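Local coordinates for protein oxidoreductase (Azotobacter vinelandii, PDB 7D5M) that binds NAD+ and, as a homolog of inositol dehydrogenase in the Gfo/Idh/MocA family, probably oxidises a polyol or sugar-like substrate, at residues His29-Leu34 / Gly328-Trp333; Gln37-Val42 / Ile85-Val90; Tyr201-Val206 / Ala244-Glu249. All coordinates share one frame; numbering follows the deposited sequence.

Interaction 1: His29-Leu34 / Gly328-Trp333. With NAD (nicotinamide-adenine-dinucleotide), chain B.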
loop_
_atom_site.group_PDB
_atom_site.type_symbol
_atom_site.label_atom_id
_atom_site.label_comp_id
_atom_site.label_asym_id
_atom_site.label_seq_id
_atom_site.Cartn_x
_atom_site.Cartn_y
_atom_site.Cartn_z
ATOM N N HIS A 29 5.978 29.775 -4.248
ATOM C CA HIS A 29 5.289 30.948 -4.842
ATOM C C HIS A 29 5.925 31.302 -6.188
ATOM O O HIS A 29 5.184 31.456 -7.180
ATOM C CB HIS A 29 5.311 32.154 -3.913
ATOM C CG HIS A 29 4.268 32.087 -2.850
ATOM N ND1 HIS A 29 2.993 32.588 -3.043
ATOM C CD2 HIS A 29 4.289 31.562 -1.607
ATOM C CE1 HIS A 29 2.281 32.391 -1.952
ATOM N NE2 HIS A 29 3.057 31.767 -1.053
ATOM N N ARG A 30 7.239 31.483 -6.209
ATOM C CA ARG A 30 7.972 31.911 -7.428
ATOM C C ARG A 30 7.931 30.791 -8.471
ATOM O O ARG A 30 7.748 31.089 -9.653
ATOM C CB ARG A 30 9.402 32.312 -7.088
ATOM C CG ARG A 30 9.484 33.587 -6.264
ATOM C CD ARG A 30 10.923 34.039 -6.054
ATOM N NE ARG A 30 11.716 33.092 -5.279
ATOM C CZ ARG A 30 11.764 33.047 -3.949
ATOM N NH1 ARG A 30 11.044 33.886 -3.227
ATOM N NH2 ARG A 30 12.518 32.146 -3.345
ATOM N N SER A 31 8.173 29.555 -8.058
ATOM C CA SER A 31 8.171 28.402 -8.992
ATOM C C SER A 31 6.849 28.388 -9.768
ATOM O O SER A 31 6.874 28.270 -11.003
ATOM C CB SER A 31 8.434 27.118 -8.255
ATOM O OG SER A 31 8.742 26.079 -9.173
ATOM N N ALA A 32 5.726 28.541 -9.070
ATOM C CA ALA A 32 4.367 28.474 -9.648
ATOM C C ALA A 32 4.060 29.750 -10.448
ATOM O O ALA A 32 3.460 29.637 -11.528
ATOM C CB ALA A 32 3.357 28.264 -8.544
ATOM N N ALA A 33 4.419 30.918 -9.923
ATOM C CA ALA A 33 4.067 32.227 -10.526
ATOM C C ALA A 33 4.833 32.447 -11.844
ATOM O O ALA A 33 4.230 32.935 -12.829
ATOM C CB ALA A 33 4.329 33.326 -9.536
ATOM N N LEU A 34 6.108 32.064 -11.893
ATOM C CA LEU A 34 6.989 32.375 -13.049
ATOM C C LEU A 34 6.746 31.365 -14.172
ATOM O O LEU A 34 7.090 31.651 -15.331
ATOM C CB LEU A 34 8.439 32.381 -12.574
ATOM C CG LEU A 34 8.766 33.432 -11.516
ATOM C CD1 LEU A 34 10.199 33.270 -11.049
ATOM C CD2 LEU A 34 8.533 34.840 -12.043
ATOM N N GLY A 328 3.353 16.734 -8.895
ATOM C CA GLY A 328 3.488 16.992 -7.452
ATOM C C GLY A 328 2.872 18.315 -7.061
ATOM O O GLY A 328 2.131 18.911 -7.863
ATOM N N LEU A 329 3.173 18.775 -5.858
ATOM C CA LEU A 329 2.524 19.985 -5.300
ATOM C C LEU A 329 2.920 21.225 -6.119
ATOM O O LEU A 329 2.147 22.187 -6.123
ATOM C CB LEU A 329 2.912 20.121 -3.826
ATOM C CG LEU A 329 2.252 21.279 -3.069
ATOM C CD1 LEU A 329 0.741 21.150 -3.066
ATOM C CD2 LEU A 329 2.764 21.340 -1.635
ATOM N N PHE A 330 4.058 21.222 -6.813
ATOM C CA PHE A 330 4.452 22.391 -7.649
ATOM C C PHE A 330 3.461 22.558 -8.807
ATOM O O PHE A 330 3.134 23.707 -9.162
ATOM C CB PHE A 330 5.907 22.307 -8.111
ATOM C CG PHE A 330 6.879 22.589 -6.995
ATOM C CD1 PHE A 330 7.300 23.880 -6.723
ATOM C CD2 PHE A 330 7.355 21.555 -6.198
ATOM C CE1 PHE A 330 8.192 24.134 -5.690
ATOM C CE2 PHE A 330 8.240 21.815 -5.160
ATOM C CZ PHE A 330 8.646 23.106 -4.903
ATOM N N GLU A 331 2.963 21.454 -9.356
ATOM C CA GLU A 331 1.950 21.509 -10.441
ATOM C C GLU A 331 0.647 22.079 -9.871
ATOM O O GLU A 331 0.052 22.953 -10.512
ATOM C CB GLU A 331 1.735 20.133 -11.068
ATOM C CG GLU A 331 2.824 19.777 -12.062
ATOM C CD GLU A 331 4.213 19.634 -11.466
ATOM O OE1 GLU A 331 5.094 20.484 -11.787
ATOM O OE2 GLU A 331 4.414 18.702 -10.668
ATOM N N ALA A 332 0.214 21.583 -8.716
ATOM C CA ALA A 332 -1.000 22.077 -8.024
ATOM C C ALA A 332 -0.880 23.601 -7.857
ATOM O O ALA A 332 -1.828 24.341 -8.208
ATOM C CB ALA A 332 -1.173 21.380 -6.699
ATOM N N TRP A 333 0.249 24.078 -7.343
ATOM C CA TRP A 333 0.431 25.538 -7.122
ATOM C C TRP A 333 0.460 26.286 -8.456
ATOM O O TRP A 333 -0.076 27.415 -8.510
ATOM C CB TRP A 333 1.688 25.827 -6.318
ATOM C CG TRP A 333 1.503 25.694 -4.846
ATOM C CD1 TRP A 333 1.147 24.588 -4.128
ATOM C CD2 TRP A 333 1.709 26.748 -3.899
ATOM N NE1 TRP A 333 1.113 24.890 -2.793
ATOM C CE2 TRP A 333 1.457 26.205 -2.624
ATOM C CE3 TRP A 333 2.075 28.096 -4.013
ATOM C CZ2 TRP A 333 1.553 26.974 -1.464
ATOM C CZ3 TRP A 333 2.178 28.849 -2.866
ATOM C CH2 TRP A 333 1.904 28.293 -1.610
HETATM P PA NAD B . 9.053 31.810 7.345
HETATM O O1A NAD B . 9.264 32.351 8.725
HETATM O O2A NAD B . 9.755 30.566 6.901
HETATM O O5B NAD B . 9.351 32.982 6.289
HETATM C C5B NAD B . 9.019 34.381 6.554
HETATM C C4B NAD B . 9.703 35.224 5.505
HETATM O O4B NAD B . 9.129 36.556 5.479
HETATM C C3B NAD B . 11.206 35.440 5.720
HETATM O O3B NAD B . 11.861 35.529 4.463
HETATM C C2B NAD B . 11.227 36.770 6.480
HETATM O O2B NAD B . 12.452 37.465 6.418
HETATM C C1B NAD B . 10.146 37.511 5.707
HETATM N N9A NAD B . 9.541 38.631 6.411
HETATM C C8A NAD B . 9.084 38.630 7.703
HETATM N N7A NAD B . 8.518 39.759 8.051
HETATM C C5A NAD B . 8.587 40.547 6.914
HETATM C C6A NAD B . 8.140 41.856 6.646
HETATM N N6A NAD B . 7.489 42.613 7.533
HETATM N N1A NAD B . 8.356 42.344 5.399
HETATM C C2A NAD B . 9.005 41.571 4.515
HETATM N N3A NAD B . 9.457 40.323 4.650
HETATM C C4A NAD B . 9.215 39.862 5.890
HETATM O O3 NAD B . 7.474 31.551 7.109
HETATM P PN NAD B . 6.744 30.519 6.091
HETATM O O1N NAD B . 6.670 29.157 6.722
HETATM O O2N NAD B . 7.377 30.651 4.738
HETATM O O5D NAD B . 5.250 31.098 6.057
HETATM C C5D NAD B . 4.961 32.417 5.590
HETATM C C4D NAD B . 3.478 32.462 5.349
HETATM O O4D NAD B . 3.126 31.410 4.415
HETATM C C3D NAD B . 2.628 32.206 6.600
HETATM O O3D NAD B . 1.448 32.986 6.538
HETATM C C2D NAD B . 2.323 30.706 6.510
HETATM O O2D NAD B . 1.129 30.336 7.183
HETATM C C1D NAD B . 2.160 30.545 4.997
HETATM N N1N NAD B . 2.402 29.161 4.487
HETATM C C2N NAD B . 1.457 28.574 3.672
HETATM C C3N NAD B . 1.624 27.264 3.218
HETATM C C7N NAD B . 0.627 26.750 2.202
HETATM O O7N NAD B . -0.113 27.559 1.631
HETATM N N7N NAD B . 0.619 25.444 1.951
HETATM C C4N NAD B . 2.698 26.512 3.705
HETATM C C5N NAD B . 3.635 27.116 4.542
HETATM C C6N NAD B . 3.540 28.468 4.790
#

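Interaction 2: Gln37-Val42 / Ile85-Val90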
loop_
_atom_site.group_PDB
_atom_site.type_symbol
_atom_site.label_atom_id
_atom_site.label_comp_id
_atom_site.label_asym_id
_atom_site.label_seq_id
_atom_site.Cartn_x
_atom_site.Cartn_y
_atom_site.Cartn_z
ATOM N N GLN A 37 4.840 31.742 -18.253
ATOM C CA GLN A 37 4.689 33.171 -18.625
ATOM C C GLN A 37 3.504 33.795 -17.865
ATOM O O GLN A 37 2.875 34.715 -18.432
ATOM C CB GLN A 37 4.467 33.305 -20.139
ATOM C CG GLN A 37 5.428 32.488 -21.002
ATOM C CD GLN A 37 5.149 32.657 -22.478
ATOM O OE1 GLN A 37 5.486 33.676 -23.074
ATOM N NE2 GLN A 37 4.513 31.662 -23.081
ATOM N N SER A 38 3.181 33.345 -16.643
ATOM C CA SER A 38 2.016 33.880 -15.877
ATOM C C SER A 38 2.363 35.236 -15.252
ATOM O O SER A 38 1.611 36.227 -15.464
ATOM C CB SER A 38 1.542 32.910 -14.820
ATOM O OG SER A 38 0.904 31.790 -15.425
ATOM N N PHE A 39 3.452 35.271 -14.491
ATOM C CA PHE A 39 3.948 36.458 -13.755
ATOM C C PHE A 39 5.427 36.666 -14.076
ATOM O O PHE A 39 6.141 35.686 -14.406
ATOM C CB PHE A 39 3.772 36.281 -12.241
ATOM C CG PHE A 39 2.349 36.200 -11.770
ATOM C CD1 PHE A 39 1.629 35.023 -11.873
ATOM C CD2 PHE A 39 1.714 37.317 -11.244
ATOM C CE1 PHE A 39 0.315 34.962 -11.442
ATOM C CE2 PHE A 39 0.401 37.246 -10.801
ATOM C CZ PHE A 39 -0.301 36.072 -10.916
ATOM N N ALA A 40 5.881 37.915 -13.959
ATOM C CA ALA A 40 7.302 38.310 -14.018
ATOM C C ALA A 40 7.666 38.994 -12.699
ATOM O O ALA A 40 7.016 40.005 -12.355
ATOM C CB ALA A 40 7.543 39.219 -15.198
ATOM N N LEU A 41 8.677 38.472 -12.010
ATOM C CA LEU A 41 9.157 39.020 -10.721
ATOM C C LEU A 41 10.091 40.199 -11.006
ATOM O O LEU A 41 11.264 39.973 -11.404
ATOM C CB LEU A 41 9.875 37.936 -9.919
ATOM C CG LEU A 41 10.388 38.385 -8.551
ATOM C CD1 LEU A 41 9.231 38.780 -7.652
ATOM C CD2 LEU A 41 11.232 37.297 -7.912
ATOM N N VAL A 42 9.587 41.412 -10.806
ATOM C CA VAL A 42 10.318 42.660 -11.180
ATOM C C VAL A 42 10.669 43.469 -9.930
ATOM O O VAL A 42 11.432 44.434 -10.073
ATOM C CB VAL A 42 9.512 43.490 -12.195
ATOM C CG1 VAL A 42 9.296 42.698 -13.471
ATOM C CG2 VAL A 42 8.187 43.977 -11.626
ATOM N N ILE A 85 4.650 47.276 -10.621
ATOM C CA ILE A 85 3.917 46.009 -10.358
ATOM C C ILE A 85 2.413 46.231 -10.505
ATOM O O ILE A 85 1.915 47.346 -10.261
ATOM C CB ILE A 85 4.277 45.429 -8.979
ATOM C CG1 ILE A 85 3.963 46.405 -7.839
ATOM C CG2 ILE A 85 5.728 44.975 -8.987
ATOM C CD1 ILE A 85 4.059 45.796 -6.445
ATOM N N GLN A 86 1.715 45.165 -10.874
ATOM C CA GLN A 86 0.243 45.112 -10.980
ATOM C C GLN A 86 -0.309 44.201 -9.890
ATOM O O GLN A 86 -1.520 44.280 -9.624
ATOM C CB GLN A 86 -0.136 44.574 -12.353
ATOM C CG GLN A 86 0.339 45.478 -13.477
ATOM C CD GLN A 86 0.244 44.770 -14.801
ATOM O OE1 GLN A 86 0.940 43.786 -15.044
ATOM N NE2 GLN A 86 -0.638 45.265 -15.654
ATOM N N ALA A 87 0.546 43.329 -9.337
ATOM C CA ALA A 87 0.132 42.320 -8.348
ATOM C C ALA A 87 1.281 42.006 -7.392
ATOM O O ALA A 87 2.466 42.228 -7.729
ATOM C CB ALA A 87 -0.377 41.094 -9.063
ATOM N N VAL A 88 0.921 41.531 -6.204
ATOM C CA VAL A 88 1.894 41.225 -5.127
ATOM C C VAL A 88 1.443 39.945 -4.420
ATOM O O VAL A 88 0.241 39.808 -4.135
ATOM C CB VAL A 88 2.064 42.420 -4.168
ATOM C CG1 VAL A 88 0.759 42.829 -3.508
ATOM C CG2 VAL A 88 3.145 42.154 -3.135
ATOM N N SER A 89 2.387 39.039 -4.173
ATOM C CA SER A 89 2.171 37.863 -3.310
ATOM C C SER A 89 2.697 38.153 -1.904
ATOM O O SER A 89 3.861 38.601 -1.768
ATOM C CB SER A 89 2.787 36.639 -3.912
ATOM O OG SER A 89 2.037 36.275 -5.052
ATOM N N VAL A 90 1.876 37.860 -0.895
ATOM C CA VAL A 90 2.185 38.148 0.534
ATOM C C VAL A 90 2.547 36.821 1.215
ATOM O O VAL A 90 1.663 35.972 1.398
ATOM C CB VAL A 90 1.001 38.857 1.215
ATOM C CG1 VAL A 90 1.291 39.143 2.679
ATOM C CG2 VAL A 90 0.596 40.123 0.480
#

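Interaction 3: Tyr201-Val206 / Ala244-Glu249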
loop_
_atom_site.group_PDB
_atom_site.type_symbol
_atom_site.label_atom_id
_atom_site.label_comp_id
_atom_site.label_asym_id
_atom_site.label_seq_id
_atom_site.Cartn_x
_atom_site.Cartn_y
_atom_site.Cartn_z
ATOM N N TYR A 201 -2.861 27.577 16.532
ATOM C CA TYR A 201 -1.718 27.025 15.773
ATOM C C TYR A 201 -2.279 26.045 14.730
ATOM O O TYR A 201 -2.564 26.505 13.612
ATOM C CB TYR A 201 -0.617 26.483 16.691
ATOM C CG TYR A 201 0.400 25.679 15.923
ATOM C CD1 TYR A 201 0.696 25.996 14.605
ATOM C CD2 TYR A 201 1.038 24.584 16.483
ATOM C CE1 TYR A 201 1.594 25.248 13.866
ATOM C CE2 TYR A 201 1.956 23.837 15.762
ATOM C CZ TYR A 201 2.231 24.168 14.449
ATOM O OH TYR A 201 3.107 23.413 13.717
ATOM N N VAL A 202 -2.464 24.760 15.049
ATOM C CA VAL A 202 -2.720 23.740 13.981
ATOM C C VAL A 202 -4.086 23.929 13.299
ATOM O O VAL A 202 -4.189 23.541 12.122
ATOM C CB VAL A 202 -2.515 22.287 14.453
ATOM C CG1 VAL A 202 -1.047 22.037 14.768
ATOM C CG2 VAL A 202 -3.428 21.886 15.598
ATOM N N LEU A 203 -5.113 24.469 13.963
ATOM C CA LEU A 203 -6.433 24.672 13.300
ATOM C C LEU A 203 -6.217 25.526 12.048
ATOM O O LEU A 203 -6.648 25.124 10.944
ATOM C CB LEU A 203 -7.396 25.355 14.271
ATOM C CG LEU A 203 -7.925 24.461 15.392
ATOM C CD1 LEU A 203 -8.512 25.310 16.514
ATOM C CD2 LEU A 203 -8.942 23.466 14.868
ATOM N N GLY A 204 -5.542 26.657 12.230
ATOM C CA GLY A 204 -5.258 27.633 11.165
ATOM C C GLY A 204 -4.167 27.140 10.241
ATOM O O GLY A 204 -4.266 27.370 9.018
ATOM N N ASP A 205 -3.148 26.482 10.788
ATOM C CA ASP A 205 -1.921 26.156 10.019
ATOM C C ASP A 205 -2.209 24.991 9.066
ATOM O O ASP A 205 -1.747 25.025 7.902
ATOM C CB ASP A 205 -0.749 25.834 10.941
ATOM C CG ASP A 205 0.577 25.846 10.213
ATOM O OD1 ASP A 205 0.944 26.913 9.702
ATOM O OD2 ASP A 205 1.218 24.782 10.132
ATOM N N VAL A 206 -2.922 23.971 9.538
ATOM C CA VAL A 206 -3.090 22.735 8.723
ATOM C C VAL A 206 -4.566 22.352 8.595
ATOM O O VAL A 206 -4.944 21.931 7.506
ATOM C CB VAL A 206 -2.196 21.595 9.246
ATOM C CG1 VAL A 206 -0.717 21.922 9.040
ATOM C CG2 VAL A 206 -2.484 21.241 10.697
ATOM N N ALA A 244 -6.106 19.087 17.533
ATOM C CA ALA A 244 -7.519 19.469 17.698
ATOM C C ALA A 244 -8.445 18.500 16.969
ATOM O O ALA A 244 -8.061 17.928 15.917
ATOM C CB ALA A 244 -7.714 20.887 17.236
ATOM N N TYR A 245 -9.625 18.325 17.548
ATOM C CA TYR A 245 -10.762 17.585 16.964
ATOM C C TYR A 245 -11.897 18.569 16.745
ATOM O O TYR A 245 -12.384 19.156 17.732
ATOM C CB TYR A 245 -11.218 16.459 17.890
ATOM C CG TYR A 245 -10.083 15.571 18.302
ATOM C CD1 TYR A 245 -9.681 14.520 17.495
ATOM C CD2 TYR A 245 -9.387 15.802 19.479
ATOM C CE1 TYR A 245 -8.619 13.710 17.854
ATOM C CE2 TYR A 245 -8.318 15.010 19.846
ATOM C CZ TYR A 245 -7.941 13.953 19.036
ATOM O OH TYR A 245 -6.878 13.175 19.389
ATOM N N THR A 246 -12.331 18.710 15.498
ATOM C CA THR A 246 -13.516 19.520 15.157
ATOM C C THR A 246 -14.602 18.601 14.617
ATOM O O THR A 246 -14.388 17.956 13.579
ATOM C CB THR A 246 -13.195 20.640 14.169
ATOM O OG1 THR A 246 -12.096 21.366 14.712
ATOM C CG2 THR A 246 -14.398 21.532 13.944
ATOM N N LEU A 247 -15.729 18.546 15.312
ATOM C CA LEU A 247 -16.915 17.802 14.851
ATOM C C LEU A 247 -17.969 18.814 14.398
ATOM O O LEU A 247 -18.216 19.824 15.119
ATOM C CB LEU A 247 -17.414 16.901 15.981
ATOM C CG LEU A 247 -18.541 15.949 15.596
ATOM C CD1 LEU A 247 -18.084 14.943 14.550
ATOM C CD2 LEU A 247 -19.059 15.223 16.825
ATOM N N MET A 248 -18.534 18.584 13.222
ATOM C CA MET A 248 -19.477 19.533 12.587
ATOM C C MET A 248 -20.750 18.807 12.159
ATOM O O MET A 248 -20.674 17.652 11.693
ATOM C CB MET A 248 -18.815 20.173 11.366
ATOM C CG MET A 248 -17.430 20.680 11.667
ATOM S SD MET A 248 -16.780 21.688 10.337
ATOM C CE MET A 248 -16.501 20.468 9.064
ATOM N N GLU A 249 -21.881 19.482 12.319
ATOM C CA GLU A 249 -23.161 19.095 11.687
ATOM C C GLU A 249 -23.395 20.045 10.521
ATOM O O GLU A 249 -23.396 21.262 10.756
ATOM C CB GLU A 249 -24.334 19.208 12.658
ATOM C CG GLU A 249 -24.084 18.578 14.011
ATOM C CD GLU A 249 -25.258 18.724 14.970
ATOM O OE1 GLU A 249 -26.189 19.489 14.636
ATOM O OE2 GLU A 249 -25.240 18.076 16.049
#

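Interaction 1: His29-Leu34 / Gly328-Trp333
At the nicotinamide end of the NAD pocket, H29 and W333 meet in a T-shaped (edge-to-face) aromatic pair that joins the first helix of the Rossmann fold to helix 329-349, which belongs in sequence to the C-terminal family region. The six-membered ring of W333 presents its edge to the imidazole, the planes standing at 84° with centroids 4.9 Å apart. CZ3 of W333 lies over the middle of the H29 ring, with H29 NE2 its nearest atom at 3.5 Å. Although CB of H29 sets off away from the 328-333 segment, chi1 -80° (CG anti to the carbonyl carbon) goes with an imidazole that turns a face to W333. Both imidazole nitrogens are bonded, NE2 to E114 and ND1 to the hydroxyl of Y337, which fixes the rotation of the ring. Without the imidazole, as with an alanine here, the W333 edge would probably lose the face it packs against, and E114 and the Y337 hydroxyl their common partner. Further round the same ring, CZ2 of W333 lies 3.6 Å from the carboxamide oxygen O7N of NAD. One turn further along, the methyl of A32 fits against the W333 backbone and beta carbon, CB to CB 3.7 Å, the point where the two backbones come nearest. S31 extends the seam: its OG, anti to the backbone N, sits 3.6 Å from F330 CD1, and R35 of the second subunit lies against the F330 ring in a cation-pi contact. The axes of the short helical segments pass 8.8 Å apart at -55°. Helix 26-34 packs on helix 329-349 and also on strand 12-16, where H29 and R30 touch M16 and A33 touches W14.

Interaction 2: Gln37-Val42 / Ile85-Val90
V42 and I85 meet methyl to methyl, CG2 of each 3.7 Å from the other, while the two side chains run obliquely past one another. Both segments follow parallel strands, yet the contact is made by side chains alone. I85 CG2 lies anti to its own carbonyl carbon; the other branch, CG1, stands between backbone N and carbonyl carbon (chi1 59°) and carries the rest of the chain away from V42. At the start of strand 39-45, F39 turns the edge of its ring to A87, CE2 being 4.3 Å from the A87 methyl, which lies near the ring plane. This second touch is looser than the first, and the CA atoms of F39 and A87 also stand further apart, 8.8 Å against 7.3 Å for V42 and I85. The F39 ring also meets W14 and stands edge-to-face with Y337 of helix 329-349, whose M344 packs on both F39 and A87. Between the two strands runs 12-16, to which S38, A40 and V42 are bonded on one side and Q86 on the other, with I12 touching both F39 and A87. Such contact over a central strand belongs to the 2-1-3 order of the parallel sheet in a Rossmann fold.

Interaction 3: Tyr201-Val206 / Ala244-Glu249
V202 and L203, in the first turn of helix 202-217, carry the helix's contact with strand 244-249. Y201 occupies the N-cap position, and its carbonyl oxygen accepts the first helical bond from D205 N at 2.9 Å; the tyrosine ring itself is turned back so that V202 CG1 lies over one of its faces, toward the rim. V202 directs its other methyl at the strand, but only loosely, CG2 standing 4.3 Å from A244 N. L203 makes the closer fit. Its CG is anti to the carbonyl carbon (chi1 -74°), a torsion that goes with CD2 reaching toward the strand, where it comes to rest 3.7 Å from the methyl of A244. The same CD2 lies 3.8 Å from T246 OG1, so one branch of the leucine spans two residues whose side chains project from the same face of the strand. T246 meets it obliquely, and this approach is van der Waals packing without polar character. Beyond L203, D205 forms a salt bridge with R191, a residue that binds NAD, and its carbonyl oxygen accepts a bond from K115. The segment axes pass 10.0 Å apart at 80°, placing the helix nearly at right angles to the strand. Within the mixed sheet, 243-250 runs between the antiparallel strands 223-231 and 255-261. W372 of helix 363-381 packs against both L203 and T246 on the helix-covered face, whereas Y245, pointing away, reaches H169 of the third subunit.

How the interactions relate
Interactions 1 and 2 are neighbours, their centres 14 Å apart, and they touch directly: helix 26-34 runs into strand 39-45, and A33 O lies 3.0 Å from F39 N, a probable hydrogen bond. Y337 of helix 329-349 is shared as well, reaching both H29 and F39. Interaction 3 stands apart on the other side of the chain's centre, 26 Å from interaction 1 and 32 Å from interaction 2, centre to centre. Along the chain, interaction 2 closes before interaction 3 opens, and both are nested in the loop closed by interaction 1. Interaction 2 lies within the parallel Rossmann sheet and interaction 3 on the mixed sheet, while interaction 1, beside the NAD, brings together helices from the two family regions.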